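Local atomic coordinates of putative electron transport related protein (Corynebacterium diphtheriae, PDB entry 4PQ1), a protein that probably acts as a thioredoxin-like thiol-disulfide oxidoreductase, a homologue of DsbF able to exchange disulfides with partner proteins. Residues Glu13-Glu18 and Ala139-Glu144; Ser25-Glu30 and Ala114-Gly119; Asp44-Leu49 and Leu131-Arg136; Gln54-Cys59 and Val124-Ile129; Asp65-His70 and Asn99-Pro104. One frame throughout, in Å; residues are numbered along the deposited sequence. Where two conformers were deposited one is given.

Contact 1. Residues Glu13-Glu18 and Ala139-Glu144; sequences EIFYDE and AVFLRE
The carbonyl oxygen of Ile14 receives the backbone N-H of Val140 (Ile14 O to Val140 N, 2.8 Å) and also meets the CA-H of Ala139. A return bond from Ile14 N to Val140 O, 2.9 Å, completes the hydrogen-bonded pair that joins strand 13-15 antiparallel to strand 137-141, as an outermost strand of the main sheet. The flanking non-hydrogen-bonded pairs, Glu13 with Phe141 and Phe15 with Ala139, share one face, which helix 147-156 covers through Leu150 and Val153. There Phe15 CE1 comes to 3.9 Å from Phe141 CZ, the ring planes 86° apart, while Phe15 CD1 rests 3.6 Å from Ala139 CB. Beyond the strand, the rim of the Tyr16 ring meets Val140, CE1 to CG2 3.8 Å. Glu13 carries CG between its backbone N and carbonyl carbon (chi1 59°) and bends again at chi2, turning the carboxylate to Arg143. OE2 of Glu13 lies in the guanidinium plane, 2.9 Å from Arg143 NE, in a nearly straight salt bridge (168°), and Phe141 CD1 lies over one face of that guanidinium, near its rim. Arg143 NH1 also pairs with Asp149, so the arginine, shared between two acids, would probably favour their ionised forms.

Contact 2. Residues Ser25-Glu30 and Ala114-Gly119; sequences SEIRGE and AAQLGG
The loop leading into the small antiparallel hairpin of strands 28-30 and 36-38 lies against the end of the short helix 113-116, where Ser25 meets Gln116. The backbone carbonyl of Gln116 is approached almost end-on by the amide of Ser25, with Ser25 N 3.3 Å from Gln116 O. A weak bond from Ser25 OG reaches the same oxygen, also at 3.3 Å, so one residue supplies both donors. Ile27 brings the apolar part. With CG1 beside its backbone N (chi1 -48°) and a second bend at chi2, its CD1 arrives 3.5 Å from Gln116 CB. In the thioredoxin-like fold this joins the hairpin to the segment that precedes strand 127-131, and Ile27 is also packed on Leu39 and on Ile106 of strand 105-107. The Ile27 and Leu117 side chains cross at about a right angle, Ile27 CD1 to Leu117 CD2 3.9 Å, and Leu117, just past the helix end, in turn touches Val24.

Contact 3. Residues Asp44-Leu49 and Leu131-Arg136; sequences DKIVVL and LDKQHR
Water bridges Asp44 and Lys133: one molecule donates to Lys133 O at 2.8 Å and lies close to Asp44 N, though that second link is unusually short and therefore doubtful. The same water also lies over the centre of one face of the His135 ring. Lys133 belongs to the type I turn, Asp132 to His135, of the beta hairpin between strands 127-131 and 137-141. An Asx turn braces it: Asp132 OD1 accepts Gln134 N and Arg136 N from opposite faces of the carboxylate, and OD2 takes Arg136 side-on, through NE at 2.9 Å and NH2, besides a salt bridge to Arg21. His135 offers its ring edge to Lys45, NE2 to O 3.1 Å, but the bond is weak and bent (127°); the same nitrogen also bonds Tyr42 O. Val47 CG2 packs 3.5 Å from His135 NE2. Where the hairpin joins strand 46-52, Leu131 N donates to Val47 O at 2.8 Å, with a weak return bond, and Leu131 CD1 rests 3.9 Å from Leu49 CD1.

Contact 4. Residues Gln54-Cys59 and Val124-Ile129; sequences QWCAPC and VVPTTI
Cys59 and Val125 form the tight side of this contact, with Cys59 SG 3.6 Å from Val125 CG1 and 3.7 Å from Pro126 CB, so the sulfur sits against both residues across the cis peptide between them. Cys56 SG, bonded to Cys59 SG at 2.1 Å in the disulfide, stands a little farther off, 4.0 Å from Val125 CG1. Cys56 occupies the N-cap of helix 57-61, and its SG points away from the backbone N (chi1 157°), which turns it to its partner in the CxxC pair. Pro58 adds its own ring, CB to Pro126 CD 3.8 Å. The looser, more exposed side belongs to Trp55. Its CH2 touches Val125 CG1 at 4.1 Å, the two side chains crossing at about a right angle, while Cys56 CB lies over one face of the indole near its rim. Trp55 NE1 is bonded to Val84 O, which helps to hold the indole in place. Behind the cis proline, Thr127 OG1 donates to Val124 O at 2.8 Å, from above the carbonyl plane. Both sulfurs thus face an apolar neighbour, with a cis proline beside the CxxC disulfide as in thioredoxins; this is consistent with a redox site whose proline loop helps to receive a partner's chain.

Contact 5. Residues Asp65-His70 and Asn99-Pro104; sequences DLQEVH and NGITYP
Gln67 of helix 63-73 passes the loop 99-104 with its CA 6.2 Å from Ile101 CA, just where a Schellman motif, with Gly100 at positive phi, ends helix 89-98. Gln67 uses both ends of its amide on Thr102. Gln67 NE2 donates to Thr102 OG1 at 3.0 Å, nearly straight (166°) and in the amide plane, and Gln67 OE1 accepts Thr102 N at 3.2 Å from above the carbonyl plane. CG anti to the backbone N (chi1 -176°) and a bend at chi2 lead the amide there. The two bonds fix its rotation, and it lies almost parallel to the Tyr103 ring, the planes 8° apart, with OE1 3.4 Å from Tyr103 CD2. Ile101 CG2 sits over the centre of one face of that ring. Tyr103 CB in turn stands over the His70 imidazole, 3.5 Å from its centroid, in a CH-pi contact, and His70 ND1 is held by Val79 N. Farther along, Tyr103 OH touches Leu66 CB at 3.4 Å. These contacts join the helix that links strands 46-52 and 77-83 to the loop entering strand 105-107, and so tie together two successive beta-alpha-beta crossovers, the parallel half of a thioredoxin-like fold.

Contacts 1, 3 and 4 all reach the main sheet and are chained by it: contact 1 adds an edge strand to 137-141, which bonds to 127-131 of contact 4, whose Ile129 N is 2.7 Å from Leu49 O of contact 3. Contacts 2 and 5 lie off this group, on opposite sides of the chain's centre, though Leu117 of contact 2 packs on Leu49. Contact 3 has the most buried touching residues, five of nine, along strand 46-52, but its turn is exposed; contact 1 lies at the sheet's outer strand. Contact 1 pairs backbone bonds with an outer salt bridge, contact 3 with water at a turn, and contact 5 relies on one amide and a CH-pi contact, whereas contact 4, at the disulfide, is purely apolar.

Contact 1. Residues Glu13-Glu18 and Ala139-Glu144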
# COMPACT_ATOMS: atom_id res chain seq x y z
N GLU A 13 -3.53 14.17 1.55
CA GLU A 13 -2.88 13.53 0.42
C GLU A 13 -1.74 14.42 -0.06
O GLU A 13 -1.78 15.64 0.11
CB GLU A 13 -3.88 13.25 -0.71
CG GLU A 13 -4.59 14.49 -1.25
CD GLU A 13 -5.71 14.97 -0.35
OE1 GLU A 13 -5.83 16.20 -0.18
OE2 GLU A 13 -6.47 14.12 0.18
N ILE A 14 -0.73 13.78 -0.65
CA ILE A 14 0.47 14.46 -1.17
C ILE A 14 0.88 13.83 -2.50
O ILE A 14 0.85 12.60 -2.64
CB ILE A 14 1.66 14.36 -0.18
CG1 ILE A 14 1.27 14.89 1.20
CG2 ILE A 14 2.87 15.11 -0.71
CD1 ILE A 14 1.14 16.41 1.24
N PHE A 15 1.26 14.66 -3.46
CA PHE A 15 1.71 14.15 -4.75
C PHE A 15 3.15 14.56 -5.03
O PHE A 15 3.58 15.64 -4.64
CB PHE A 15 0.78 14.66 -5.85
CG PHE A 15 -0.63 14.21 -5.68
CD1 PHE A 15 -1.04 12.99 -6.19
CD2 PHE A 15 -1.54 14.98 -4.95
CE1 PHE A 15 -2.34 12.55 -6.01
CE2 PHE A 15 -2.84 14.55 -4.76
CZ PHE A 15 -3.25 13.33 -5.29
N TYR A 16 3.92 13.69 -5.67
CA TYR A 16 5.32 13.99 -5.97
C TYR A 16 5.63 13.97 -7.46
O TYR A 16 5.44 12.95 -8.16
CB TYR A 16 6.25 13.01 -5.25
CG TYR A 16 6.03 12.93 -3.76
CD1 TYR A 16 5.07 12.09 -3.22
CD2 TYR A 16 6.80 13.69 -2.89
CE1 TYR A 16 4.87 12.00 -1.86
CE2 TYR A 16 6.62 13.61 -1.53
CZ TYR A 16 5.65 12.77 -1.02
OH TYR A 16 5.47 12.70 0.35
N ASP A 17 6.10 15.11 -7.94
CA ASP A 17 6.68 15.22 -9.28
C ASP A 17 7.89 14.32 -9.39
O ASP A 17 8.58 14.09 -8.39
CB ASP A 17 7.06 16.66 -9.55
CG ASP A 17 5.88 17.59 -9.45
OD1 ASP A 17 4.80 17.22 -9.97
OD2 ASP A 17 6.02 18.67 -8.84
N GLU A 18 8.13 13.80 -10.58
CA GLU A 18 9.29 12.94 -10.81
C GLU A 18 10.56 13.55 -10.22
O GLU A 18 11.37 12.86 -9.61
CB GLU A 18 9.46 12.68 -12.31
CG GLU A 18 8.15 12.45 -13.04
CD GLU A 18 8.35 11.78 -14.38
OE1 GLU A 18 7.34 11.51 -15.07
OE2 GLU A 18 9.51 11.50 -14.73
N ALA A 139 2.42 9.37 -5.03
CA ALA A 139 1.30 9.88 -4.27
C ALA A 139 1.21 9.15 -2.93
O ALA A 139 1.42 7.94 -2.87
CB ALA A 139 -0.01 9.72 -5.06
N VAL A 140 0.93 9.89 -1.87
CA VAL A 140 0.61 9.30 -0.58
C VAL A 140 -0.76 9.78 -0.10
O VAL A 140 -1.01 10.98 -0.03
CB VAL A 140 1.67 9.63 0.49
CG1 VAL A 140 1.27 8.99 1.85
CG2 VAL A 140 3.06 9.18 0.01
N PHE A 141 -1.63 8.83 0.23
CA PHE A 141 -2.98 9.15 0.68
C PHE A 141 -3.15 8.79 2.15
O PHE A 141 -3.07 7.61 2.51
CB PHE A 141 -4.02 8.40 -0.15
CG PHE A 141 -4.10 8.84 -1.59
CD1 PHE A 141 -4.87 9.93 -1.96
CD2 PHE A 141 -3.41 8.14 -2.59
CE1 PHE A 141 -4.94 10.34 -3.28
CE2 PHE A 141 -3.49 8.55 -3.91
CZ PHE A 141 -4.25 9.65 -4.26
N LEU A 142 -3.37 9.80 2.99
CA LEU A 142 -3.55 9.60 4.42
C LEU A 142 -5.05 9.57 4.74
O LEU A 142 -5.54 10.27 5.62
CB LEU A 142 -2.85 10.69 5.22
CG LEU A 142 -1.35 10.83 4.89
CD1 LEU A 142 -0.73 12.01 5.63
CD2 LEU A 142 -0.58 9.53 5.17
N ARG A 143 -5.76 8.75 3.98
CA ARG A 143 -7.19 8.70 4.03
C ARG A 143 -7.60 7.50 3.21
O ARG A 143 -6.79 6.97 2.45
CB ARG A 143 -7.82 9.98 3.48
CG ARG A 143 -7.43 10.31 2.04
CD ARG A 143 -8.42 11.29 1.44
NE ARG A 143 -8.06 11.75 0.11
CZ ARG A 143 -8.51 11.22 -1.02
NH1 ARG A 143 -9.34 10.19 -0.98
NH2 ARG A 143 -8.13 11.72 -2.19
N GLU A 144 -8.83 7.04 3.44
CA GLU A 144 -9.48 6.11 2.55
C GLU A 144 -9.45 6.66 1.11
O GLU A 144 -9.59 7.88 0.90
CB GLU A 144 -10.92 5.89 3.02
CG GLU A 144 -11.70 4.88 2.20
CD GLU A 144 -13.09 4.58 2.78
OE1 GLU A 144 -13.83 3.81 2.12
OE2 GLU A 144 -13.43 5.12 3.87

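Contact 2. Residues Ser25-Glu30 and Ala114-Gly119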
# COMPACT_ATOMS: atom_id res chain seq x y z
N SER A 25 12.79 2.26 0.83
CA SER A 25 13.72 1.22 1.27
C SER A 25 13.21 -0.15 0.87
O SER A 25 12.16 -0.29 0.23
CB SER A 25 13.93 1.27 2.78
OG SER A 25 14.24 2.57 3.23
N GLU A 26 13.96 -1.18 1.26
CA GLU A 26 13.61 -2.55 0.93
C GLU A 26 12.40 -2.98 1.75
O GLU A 26 12.41 -2.88 2.98
CB GLU A 26 14.78 -3.49 1.19
CG GLU A 26 14.54 -4.90 0.69
CD GLU A 26 15.29 -5.95 1.49
OE1 GLU A 26 15.17 -5.93 2.73
OE2 GLU A 26 16.00 -6.78 0.88
N ILE A 27 11.36 -3.43 1.06
CA ILE A 27 10.19 -3.96 1.73
C ILE A 27 10.08 -5.45 1.42
O ILE A 27 9.92 -5.84 0.26
CB ILE A 27 8.89 -3.24 1.32
CG1 ILE A 27 9.06 -1.73 1.36
CG2 ILE A 27 7.75 -3.66 2.22
CD1 ILE A 27 9.15 -1.17 2.75
N ARG A 28 10.18 -6.26 2.47
CA ARG A 28 10.02 -7.71 2.40
C ARG A 28 9.42 -8.14 3.73
O ARG A 28 9.57 -7.43 4.72
CB ARG A 28 11.37 -8.39 2.15
CG ARG A 28 11.27 -9.76 1.48
CD ARG A 28 12.50 -10.06 0.60
NE ARG A 28 12.33 -11.29 -0.18
CZ ARG A 28 13.24 -11.81 -1.00
NH1 ARG A 28 14.42 -11.21 -1.18
NH2 ARG A 28 12.97 -12.93 -1.66
N GLY A 29 8.72 -9.28 3.75
CA GLY A 29 8.15 -9.79 5.00
C GLY A 29 7.31 -11.05 4.92
O GLY A 29 7.08 -11.61 3.84
N GLU A 30 6.86 -11.52 6.08
CA GLU A 30 5.96 -12.67 6.14
C GLU A 30 4.66 -12.31 5.41
O GLU A 30 4.09 -11.24 5.64
CB GLU A 30 5.68 -13.07 7.60
CG GLU A 30 4.70 -14.24 7.73
CD GLU A 30 4.18 -14.46 9.16
OE1 GLU A 30 4.88 -14.09 10.12
OE2 GLU A 30 3.06 -15.01 9.31
N ALA A 114 6.46 0.91 8.32
CA ALA A 114 6.33 2.36 8.27
C ALA A 114 7.70 3.02 8.27
O ALA A 114 7.90 4.06 7.65
CB ALA A 114 5.48 2.86 9.43
N ALA A 115 8.64 2.39 8.97
CA ALA A 115 9.99 2.91 9.13
C ALA A 115 10.78 2.84 7.83
O ALA A 115 11.64 3.68 7.55
CB ALA A 115 10.71 2.16 10.23
N GLN A 116 10.47 1.82 7.02
CA GLN A 116 11.11 1.65 5.73
C GLN A 116 10.44 2.48 4.64
O GLN A 116 10.98 2.64 3.54
CB GLN A 116 11.11 0.17 5.36
CG GLN A 116 12.00 -0.65 6.26
CD GLN A 116 11.36 -1.96 6.68
OE1 GLN A 116 10.91 -2.74 5.84
NE2 GLN A 116 11.33 -2.20 7.99
N LEU A 117 9.27 3.01 4.95
CA LEU A 117 8.51 3.78 3.99
C LEU A 117 8.72 5.27 4.25
O LEU A 117 7.91 6.10 3.87
CB LEU A 117 7.01 3.41 4.06
CG LEU A 117 6.70 2.02 3.46
CD1 LEU A 117 5.24 1.63 3.62
CD2 LEU A 117 7.07 1.98 1.99
N GLY A 118 9.82 5.60 4.91
CA GLY A 118 10.21 6.99 5.04
C GLY A 118 9.47 7.74 6.13
O GLY A 118 9.38 8.97 6.08
N GLY A 119 8.96 7.00 7.10
CA GLY A 119 8.32 7.61 8.26
C GLY A 119 6.90 8.06 8.01
O GLY A 119 6.43 9.04 8.58

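Contact 3. Residues Asp44-Leu49 and Leu131-Arg136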
# COMPACT_ATOMS: atom_id res chain seq x y z
N ASP A 44 10.55 -2.73 -11.49
CA ASP A 44 10.17 -2.09 -12.76
C ASP A 44 8.67 -2.18 -13.02
O ASP A 44 8.19 -1.90 -14.12
CB ASP A 44 10.97 -2.70 -13.92
CG ASP A 44 12.46 -2.48 -13.75
OD1 ASP A 44 12.87 -1.30 -13.59
OD2 ASP A 44 13.22 -3.48 -13.74
N LYS A 45 7.92 -2.56 -11.99
CA LYS A 45 6.46 -2.59 -12.07
C LYS A 45 5.84 -1.57 -11.10
O LYS A 45 6.42 -1.26 -10.05
CB LYS A 45 5.94 -3.99 -11.77
CG LYS A 45 6.45 -5.08 -12.70
CD LYS A 45 5.70 -5.08 -14.02
CE LYS A 45 5.90 -6.40 -14.76
NZ LYS A 45 5.49 -6.29 -16.19
N ILE A 46 4.68 -1.05 -11.46
CA ILE A 46 3.95 -0.15 -10.58
C ILE A 46 3.47 -0.92 -9.34
O ILE A 46 3.07 -2.08 -9.44
CB ILE A 46 2.76 0.49 -11.30
CG1 ILE A 46 3.23 1.39 -12.44
CG2 ILE A 46 1.90 1.30 -10.34
CD1 ILE A 46 2.08 1.95 -13.25
N VAL A 47 3.54 -0.28 -8.17
CA VAL A 47 3.17 -0.94 -6.94
C VAL A 47 2.33 -0.02 -6.06
O VAL A 47 2.77 1.09 -5.69
CB VAL A 47 4.39 -1.43 -6.15
CG1 VAL A 47 3.95 -1.97 -4.81
CG2 VAL A 47 5.15 -2.51 -6.93
N VAL A 48 1.12 -0.47 -5.73
CA VAL A 48 0.26 0.29 -4.83
C VAL A 48 0.26 -0.36 -3.45
O VAL A 48 -0.29 -1.45 -3.27
CB VAL A 48 -1.18 0.39 -5.36
CG1 VAL A 48 -2.04 1.20 -4.41
CG2 VAL A 48 -1.19 1.03 -6.74
N LEU A 49 0.88 0.32 -2.48
CA LEU A 49 0.94 -0.13 -1.08
C LEU A 49 -0.24 0.38 -0.29
O LEU A 49 -0.58 1.58 -0.36
CB LEU A 49 2.22 0.35 -0.40
CG LEU A 49 3.57 0.00 -0.99
CD1 LEU A 49 4.61 0.87 -0.31
CD2 LEU A 49 3.84 -1.47 -0.77
N LEU A 131 3.54 3.77 -5.77
CA LEU A 131 4.93 3.83 -6.18
C LEU A 131 5.02 3.76 -7.70
O LEU A 131 4.23 3.05 -8.33
CB LEU A 131 5.72 2.68 -5.56
CG LEU A 131 5.67 2.50 -4.06
CD1 LEU A 131 6.50 1.27 -3.67
CD2 LEU A 131 6.19 3.73 -3.37
N ASP A 132 5.98 4.48 -8.31
CA ASP A 132 6.15 4.40 -9.76
C ASP A 132 7.05 3.22 -10.08
O ASP A 132 7.33 2.41 -9.21
CB ASP A 132 6.71 5.72 -10.36
CG ASP A 132 8.09 6.11 -9.82
OD1 ASP A 132 8.87 5.23 -9.41
OD2 ASP A 132 8.40 7.33 -9.81
N LYS A 133 7.55 3.14 -11.31
CA LYS A 133 8.29 1.95 -11.72
C LYS A 133 9.66 1.86 -11.04
O LYS A 133 10.30 0.80 -11.05
CB LYS A 133 8.47 1.93 -13.24
CG LYS A 133 7.27 1.39 -14.00
CD LYS A 133 7.53 1.44 -15.49
CE LYS A 133 6.37 0.90 -16.29
NZ LYS A 133 6.73 0.77 -17.73
N GLN A 134 10.11 2.96 -10.44
CA GLN A 134 11.37 2.96 -9.72
C GLN A 134 11.08 2.81 -8.24
O GLN A 134 11.97 2.96 -7.40
CB GLN A 134 12.18 4.24 -10.00
CG GLN A 134 12.59 4.40 -11.46
CD GLN A 134 13.33 5.69 -11.71
OE1 GLN A 134 14.33 5.99 -11.06
NE2 GLN A 134 12.82 6.48 -12.65
N HIS A 135 9.81 2.51 -7.94
CA HIS A 135 9.34 2.29 -6.58
C HIS A 135 9.60 3.53 -5.75
O HIS A 135 10.13 3.46 -4.64
CB HIS A 135 9.98 1.03 -5.98
CG HIS A 135 9.49 -0.25 -6.60
ND1 HIS A 135 9.95 -1.50 -6.21
CD2 HIS A 135 8.57 -0.48 -7.58
CE1 HIS A 135 9.35 -2.43 -6.94
NE2 HIS A 135 8.51 -1.84 -7.77
N ARG A 136 9.19 4.67 -6.29
CA ARG A 136 9.29 5.96 -5.62
C ARG A 136 7.88 6.46 -5.46
O ARG A 136 7.09 6.36 -6.39
CB ARG A 136 10.11 6.97 -6.45
CG ARG A 136 11.36 6.42 -7.11
CD ARG A 136 12.04 7.45 -8.03
NE ARG A 136 11.20 7.85 -9.16
CZ ARG A 136 11.54 8.81 -10.04
NH1 ARG A 136 12.69 9.46 -9.90
NH2 ARG A 136 10.73 9.12 -11.05
O HOH W 1 12.23 1.11 -13.21
O HOH W 2 11.67 -1.24 -9.72

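Contact 4. Residues Gln54-Cys59 and Val124-Ile129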
# COMPACT_ATOMS: atom_id res chain seq x y z
N GLN A 54 -8.51 -5.83 9.11
CA GLN A 54 -9.94 -6.16 9.03
C GLN A 54 -10.76 -5.47 10.11
O GLN A 54 -11.97 -5.35 9.99
CB GLN A 54 -10.14 -7.68 9.09
CG GLN A 54 -9.58 -8.35 10.33
CD GLN A 54 -10.49 -8.20 11.53
OE1 GLN A 54 -11.70 -8.44 11.45
NE2 GLN A 54 -9.91 -7.78 12.66
N TRP A 55 -10.09 -5.02 11.17
CA TRP A 55 -10.72 -4.35 12.31
C TRP A 55 -11.10 -2.91 11.98
O TRP A 55 -11.69 -2.19 12.79
CB TRP A 55 -9.77 -4.37 13.52
CG TRP A 55 -8.41 -3.91 13.11
CD1 TRP A 55 -7.34 -4.69 12.76
CD2 TRP A 55 -7.99 -2.55 12.96
NE1 TRP A 55 -6.27 -3.89 12.43
CE2 TRP A 55 -6.65 -2.58 12.53
CE3 TRP A 55 -8.62 -1.31 13.15
CZ2 TRP A 55 -5.93 -1.41 12.28
CZ3 TRP A 55 -7.90 -0.17 12.91
CH2 TRP A 55 -6.57 -0.22 12.48
N CYS A 56 -10.76 -2.51 10.77
CA CYS A 56 -10.74 -1.12 10.36
C CYS A 56 -11.86 -0.83 9.36
O CYS A 56 -11.84 -1.32 8.24
CB CYS A 56 -9.36 -0.82 9.77
SG CYS A 56 -9.22 0.54 8.65
N ALA A 57 -12.85 -0.05 9.79
CA ALA A 57 -14.05 0.12 8.99
C ALA A 57 -13.77 0.81 7.64
O ALA A 57 -14.24 0.32 6.61
CB ALA A 57 -15.12 0.90 9.78
N PRO A 58 -13.01 1.91 7.62
CA PRO A 58 -12.64 2.44 6.29
C PRO A 58 -11.93 1.43 5.40
O PRO A 58 -12.18 1.40 4.20
CB PRO A 58 -11.73 3.60 6.63
CG PRO A 58 -12.24 4.08 7.93
CD PRO A 58 -12.59 2.84 8.69
N CYS A 59 -11.05 0.61 5.97
CA CYS A 59 -10.36 -0.38 5.16
C CYS A 59 -11.36 -1.33 4.49
O CYS A 59 -11.25 -1.57 3.29
CB CYS A 59 -9.35 -1.15 6.00
SG CYS A 59 -8.22 -0.02 6.88
N VAL A 124 -1.92 6.20 10.96
CA VAL A 124 -2.94 6.40 9.94
C VAL A 124 -3.23 5.13 9.17
O VAL A 124 -2.40 4.66 8.40
CB VAL A 124 -2.53 7.52 8.96
CG1 VAL A 124 -3.62 7.77 7.90
CG2 VAL A 124 -2.19 8.81 9.72
N VAL A 125 -4.42 4.57 9.39
CA VAL A 125 -4.87 3.39 8.66
C VAL A 125 -6.33 3.62 8.28
O VAL A 125 -7.15 3.92 9.15
CB VAL A 125 -4.75 2.09 9.51
CG1 VAL A 125 -5.26 0.89 8.71
CG2 VAL A 125 -3.34 1.85 9.91
N PRO A 126 -6.66 3.49 6.99
CA PRO A 126 -5.72 3.06 5.95
C PRO A 126 -4.80 4.19 5.45
O PRO A 126 -5.07 5.37 5.67
CB PRO A 126 -6.65 2.59 4.84
CG PRO A 126 -7.83 3.50 4.96
CD PRO A 126 -7.98 3.80 6.43
N THR A 127 -3.69 3.79 4.83
CA THR A 127 -2.79 4.68 4.08
C THR A 127 -2.53 3.99 2.76
O THR A 127 -2.36 2.76 2.72
CB THR A 127 -1.45 4.94 4.81
OG1 THR A 127 -1.68 5.79 5.95
CG2 THR A 127 -0.38 5.62 3.86
N THR A 128 -2.53 4.76 1.69
CA THR A 128 -2.21 4.20 0.39
C THR A 128 -1.06 4.94 -0.26
O THR A 128 -1.08 6.17 -0.38
CB THR A 128 -3.41 4.22 -0.56
OG1 THR A 128 -4.45 3.41 -0.00
CG2 THR A 128 -3.02 3.66 -1.91
N ILE A 129 -0.04 4.20 -0.68
CA ILE A 129 1.08 4.81 -1.37
C ILE A 129 1.24 4.24 -2.77
O ILE A 129 1.40 3.03 -2.95
CB ILE A 129 2.38 4.62 -0.60
CG1 ILE A 129 2.24 5.22 0.80
CG2 ILE A 129 3.54 5.28 -1.38
CD1 ILE A 129 3.40 4.94 1.71

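Contact 5. Residues Asp65-His70 and Asn99-Pro104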
# COMPACT_ATOMS: atom_id res chain seq x y z
N ASP A 65 -12.48 -1.44 -3.93
CA ASP A 65 -11.85 -0.52 -4.86
C ASP A 65 -10.39 -0.89 -5.06
O ASP A 65 -9.87 -0.84 -6.18
CB ASP A 65 -12.00 0.92 -4.36
CG ASP A 65 -13.29 1.57 -4.84
OD1 ASP A 65 -14.17 0.85 -5.38
OD2 ASP A 65 -13.44 2.80 -4.68
N LEU A 66 -9.71 -1.26 -3.99
CA LEU A 66 -8.32 -1.67 -4.10
C LEU A 66 -8.24 -2.94 -4.95
O LEU A 66 -7.31 -3.11 -5.71
CB LEU A 66 -7.71 -1.89 -2.72
CG LEU A 66 -7.53 -0.63 -1.86
CD1 LEU A 66 -7.34 -1.02 -0.41
CD2 LEU A 66 -6.34 0.15 -2.33
N GLN A 67 -9.24 -3.81 -4.84
CA GLN A 67 -9.30 -4.99 -5.69
C GLN A 67 -9.43 -4.56 -7.14
O GLN A 67 -8.83 -5.15 -8.04
CB GLN A 67 -10.48 -5.91 -5.30
CG GLN A 67 -10.53 -7.22 -6.10
CD GLN A 67 -9.25 -8.04 -5.95
OE1 GLN A 67 -8.55 -7.95 -4.94
NE2 GLN A 67 -8.94 -8.83 -6.97
N GLU A 68 -10.21 -3.51 -7.36
CA GLU A 68 -10.46 -3.01 -8.70
C GLU A 68 -9.16 -2.51 -9.34
O GLU A 68 -8.80 -2.92 -10.44
CB GLU A 68 -11.49 -1.89 -8.62
CG GLU A 68 -12.00 -1.39 -9.93
CD GLU A 68 -13.02 -0.30 -9.74
OE1 GLU A 68 -13.83 -0.40 -8.78
OE2 GLU A 68 -13.01 0.66 -10.53
N VAL A 69 -8.47 -1.65 -8.61
CA VAL A 69 -7.16 -1.12 -9.00
C VAL A 69 -6.17 -2.24 -9.29
O VAL A 69 -5.46 -2.18 -10.28
CB VAL A 69 -6.58 -0.21 -7.89
CG1 VAL A 69 -5.16 0.24 -8.23
CG2 VAL A 69 -7.47 1.00 -7.69
N HIS A 70 -6.13 -3.25 -8.43
CA HIS A 70 -5.23 -4.38 -8.63
C HIS A 70 -5.45 -5.02 -9.98
O HIS A 70 -4.51 -5.31 -10.72
CB HIS A 70 -5.41 -5.43 -7.55
CG HIS A 70 -4.50 -6.61 -7.70
ND1 HIS A 70 -3.14 -6.52 -7.56
CD2 HIS A 70 -4.77 -7.90 -7.99
CE1 HIS A 70 -2.59 -7.70 -7.77
NE2 HIS A 70 -3.56 -8.56 -8.03
N ASN A 99 -13.71 -11.81 0.86
CA ASN A 99 -14.01 -10.67 0.01
C ASN A 99 -13.35 -10.77 -1.33
O ASN A 99 -13.36 -9.81 -2.09
CB ASN A 99 -13.62 -9.38 0.72
CG ASN A 99 -14.55 -9.08 1.89
OD1 ASN A 99 -15.63 -8.52 1.71
ND2 ASN A 99 -14.15 -9.49 3.10
N GLY A 100 -12.81 -11.95 -1.63
CA GLY A 100 -12.22 -12.19 -2.92
C GLY A 100 -11.03 -11.28 -3.25
O GLY A 100 -10.85 -10.87 -4.39
N ILE A 101 -10.24 -10.97 -2.23
CA ILE A 101 -9.02 -10.19 -2.40
C ILE A 101 -7.93 -11.10 -2.94
O ILE A 101 -7.56 -12.07 -2.30
CB ILE A 101 -8.56 -9.58 -1.06
CG1 ILE A 101 -9.66 -8.70 -0.43
CG2 ILE A 101 -7.25 -8.83 -1.22
CD1 ILE A 101 -10.38 -7.81 -1.39
N THR A 102 -7.41 -10.80 -4.13
CA THR A 102 -6.46 -11.72 -4.74
C THR A 102 -5.03 -11.21 -4.74
O THR A 102 -4.14 -11.90 -5.24
CB THR A 102 -6.85 -12.05 -6.18
OG1 THR A 102 -6.74 -10.87 -6.98
CG2 THR A 102 -8.28 -12.55 -6.24
N TYR A 103 -4.80 -10.03 -4.16
CA TYR A 103 -3.44 -9.50 -4.08
C TYR A 103 -2.76 -9.80 -2.74
O TYR A 103 -3.44 -9.98 -1.72
CB TYR A 103 -3.44 -8.00 -4.37
CG TYR A 103 -4.29 -7.13 -3.47
CD1 TYR A 103 -3.81 -6.68 -2.24
CD2 TYR A 103 -5.56 -6.72 -3.87
CE1 TYR A 103 -4.58 -5.86 -1.43
CE2 TYR A 103 -6.33 -5.90 -3.06
CZ TYR A 103 -5.84 -5.47 -1.85
OH TYR A 103 -6.59 -4.66 -1.04
N PRO A 104 -1.42 -9.87 -2.74
CA PRO A 104 -0.72 -10.31 -1.53
C PRO A 104 -0.67 -9.22 -0.46
O PRO A 104 -0.79 -8.03 -0.80
CB PRO A 104 0.68 -10.62 -2.03
CG PRO A 104 0.89 -9.64 -3.14
CD PRO A 104 -0.47 -9.43 -3.78